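Local coordinates for oxidized polyvinyl alcohol hydrolase (Pseudomonas sp., PDB 3WL8), which hydrolyses beta-diketones such as 4,6-nonanedione and takes the second step of polyvinyl alcohol breakdown by cleaving the oxidized polymer, at residues T69-S74 against W126-E131. The protein carries 1 engineered substitution. Sequence-based numbering, arbitrary orientation.
With OCA (octanoic acid (caprylic acid)), chain C.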
loop_
_atom_site.group_PDB
_atom_site.type_symbol
_atom_site.label_atom_id
_atom_site.label_comp_id
_atom_site.label_asym_id
_atom_site.label_seq_id
_atom_site.Cartn_x
_atom_site.Cartn_y
_atom_site.Cartn_z
ATOM N N THR A 69 -0.139 7.290 -4.437
ATOM C CA THR A 69 0.879 8.246 -4.024
ATOM C C THR A 69 0.871 8.331 -2.500
ATOM O O THR A 69 0.092 7.633 -1.830
ATOM C CB THR A 69 0.573 9.615 -4.643
ATOM O OG1 THR A 69 1.701 10.470 -4.442
ATOM C CG2 THR A 69 -0.730 10.206 -4.045
ATOM N N GLY A 70 1.753 9.169 -1.977
ATOM C CA GLY A 70 1.885 9.393 -0.533
ATOM C C GLY A 70 1.291 10.702 -0.036
ATOM O O GLY A 70 0.213 11.089 -0.442
ATOM N N SER A 71 2.013 11.387 0.842
ATOM C CA SER A 71 1.482 12.615 1.458
ATOM C C SER A 71 1.662 13.870 0.663
ATOM O O SER A 71 0.788 14.723 0.685
ATOM C CB SER A 71 2.154 12.808 2.827
ATOM O OG SER A 71 1.836 11.723 3.692
ATOM N N VAL A 72 2.776 13.968 -0.071
ATOM C CA VAL A 72 3.063 15.192 -0.837
ATOM C C VAL A 72 3.024 15.063 -2.360
ATOM O O VAL A 72 2.589 16.003 -3.031
ATOM C CB VAL A 72 4.414 15.764 -0.416
ATOM C CG1 VAL A 72 4.790 16.977 -1.318
ATOM C CG2 VAL A 72 4.356 16.172 1.050
ATOM N N GLU A 73 3.407 13.927 -2.928
ATOM C CA GLU A 73 3.335 13.805 -4.393
ATOM C C GLU A 73 1.921 13.679 -4.883
ATOM O O GLU A 73 1.074 13.047 -4.237
ATOM C CB GLU A 73 4.117 12.576 -4.894
ATOM C CG GLU A 73 5.594 12.726 -4.606
ATOM C CD GLU A 73 6.320 11.395 -4.554
ATOM O OE1 GLU A 73 5.824 10.476 -3.888
ATOM O OE2 GLU A 73 7.426 11.258 -5.169
ATOM N N SER A 74 1.643 14.314 -6.009
ATOM C CA SER A 74 0.299 14.204 -6.570
ATOM C C SER A 74 0.111 12.839 -7.207
ATOM O O SER A 74 1.063 12.112 -7.418
ATOM C CB SER A 74 0.063 15.278 -7.633
ATOM O OG SER A 74 0.959 15.112 -8.730
ATOM N N TRP A 126 -4.244 9.975 9.422
ATOM C CA TRP A 126 -3.474 10.782 8.500
ATOM C C TRP A 126 -4.374 11.047 7.291
ATOM O O TRP A 126 -4.998 10.139 6.780
ATOM C CB TRP A 126 -2.214 9.936 8.161
ATOM C CG TRP A 126 -1.123 10.763 7.602
ATOM C CD1 TRP A 126 -0.583 10.646 6.369
ATOM C CD2 TRP A 126 -0.491 11.888 8.224
ATOM N NE1 TRP A 126 0.332 11.641 6.156
ATOM C CE2 TRP A 126 0.416 12.415 7.287
ATOM C CE3 TRP A 126 -0.603 12.492 9.494
ATOM C CZ2 TRP A 126 1.234 13.531 7.561
ATOM C CZ3 TRP A 126 0.214 13.611 9.767
ATOM C CH2 TRP A 126 1.124 14.108 8.791
ATOM N N ASN A 127 -4.402 12.294 6.821
ATOM C CA ASN A 127 -5.337 12.695 5.776
ATOM C C ASN A 127 -5.231 12.231 4.319
ATOM O O ASN A 127 -6.252 12.228 3.613
ATOM C CB ASN A 127 -5.408 14.229 5.810
ATOM C CG ASN A 127 -6.747 14.772 5.392
ATOM O OD1 ASN A 127 -7.783 14.249 5.762
ATOM N ND2 ASN A 127 -6.725 15.868 4.631
ATOM N N PRO A 128 -4.028 11.823 3.843
ATOM C CA PRO A 128 -3.913 11.390 2.448
ATOM C C PRO A 128 -4.842 10.243 2.024
ATOM O O PRO A 128 -5.431 10.246 0.926
ATOM C CB PRO A 128 -2.428 11.006 2.306
ATOM C CG PRO A 128 -1.757 11.979 3.233
ATOM C CD PRO A 128 -2.694 11.996 4.460
ATOM N N TRP A 129 -4.966 9.260 2.910
ATOM C CA TRP A 129 -5.822 8.100 2.662
ATOM C C TRP A 129 -6.459 7.691 3.980
ATOM O O TRP A 129 -5.949 8.053 5.052
ATOM C CB TRP A 129 -5.014 6.884 2.148
ATOM C CG TRP A 129 -4.160 7.137 0.915
ATOM C CD1 TRP A 129 -2.817 7.369 0.886
ATOM C CD2 TRP A 129 -4.592 7.145 -0.440
ATOM N NE1 TRP A 129 -2.379 7.524 -0.399
ATOM C CE2 TRP A 129 -3.445 7.387 -1.243
ATOM C CE3 TRP A 129 -5.834 6.973 -1.064
ATOM C CZ2 TRP A 129 -3.507 7.462 -2.644
ATOM C CZ3 TRP A 129 -5.901 7.051 -2.427
ATOM C CH2 TRP A 129 -4.742 7.298 -3.222
ATOM N N PHE A 130 -7.556 6.935 3.930
ATOM C CA PHE A 130 -8.178 6.456 5.170
ATOM C C PHE A 130 -7.403 5.172 5.450
ATOM O O PHE A 130 -7.851 4.069 5.164
ATOM C CB PHE A 130 -9.674 6.221 4.879
ATOM C CG PHE A 130 -10.354 7.475 4.391
ATOM C CD1 PHE A 130 -10.449 8.576 5.244
ATOM C CD2 PHE A 130 -10.894 7.561 3.093
ATOM C CE1 PHE A 130 -11.069 9.735 4.815
ATOM C CE2 PHE A 130 -11.533 8.742 2.657
ATOM C CZ PHE A 130 -11.623 9.839 3.535
ATOM N N GLU A 131 -6.225 5.341 6.046
ATOM C CA GLU A 131 -5.290 4.231 6.204
ATOM C C GLU A 131 -4.941 3.785 7.622
ATOM O O GLU A 131 -4.137 2.877 7.790
ATOM C CB GLU A 131 -3.991 4.500 5.368
ATOM C CG GLU A 131 -3.397 5.966 5.312
ATOM C CD GLU A 131 -2.473 6.358 6.474
ATOM O OE1 GLU A 131 -2.839 6.156 7.639
ATOM O OE2 GLU A 131 -1.383 6.923 6.198
HETATM C C1 OCA C . 4.325 9.667 5.077
HETATM C C2 OCA C . 3.227 9.711 6.141
HETATM C C3 OCA C . 3.812 9.716 7.556
HETATM C C4 OCA C . 2.647 9.633 8.545
HETATM C C5 OCA C . 3.107 10.005 9.954
HETATM C C6 OCA C . 1.902 9.986 10.897
HETATM C C7 OCA C . 2.248 10.786 12.154
HETATM C C8 OCA C . 0.967 11.047 12.950
HETATM O O1 OCA C . 5.308 8.934 5.321
HETATM O O2 OCA C . 4.024 10.117 3.950
#
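The CA atoms of S71 and P128 are the nearest pair across two irregular loops, 5.6 Å apart, the first loop leaving strand 62-68 of the central sheet. Two indole N-H groups bridge them. W126 NE1 gives a nearly straight bond (170°) to S71 OG at 2.9 Å, the hydroxyl lying in the ring plane. W129 NE1 reaches T69 O, likewise at 2.9 Å, though the donor sits 33° off the carbonyl plane. Between the indoles the compact ring of P128 packs its CG 3.6 Å from S71 OG and its CB against G70 O. Serine suits its site because one small hydroxyl can accept from W126 while donating to O2 of the bound octanoic acid, 2.7 Å from OG. A chi1 of -161° swings one indole face of W126 under the ligand, whose C4 rides 3.7 Å above the ring centre. Replacing W126 by alanine is likely to strip the ligand's alkyl chain of this apolar floor and leave S71 OG without its N-H donor. A177, assigned by similarity to the charge relay system, lies close to G70, and H303 also binds the ligand; W129 thus holds the loop backbone at T69, while W126 holds a hydroxyl that meets the ligand's carboxyl end in the active-site pocket.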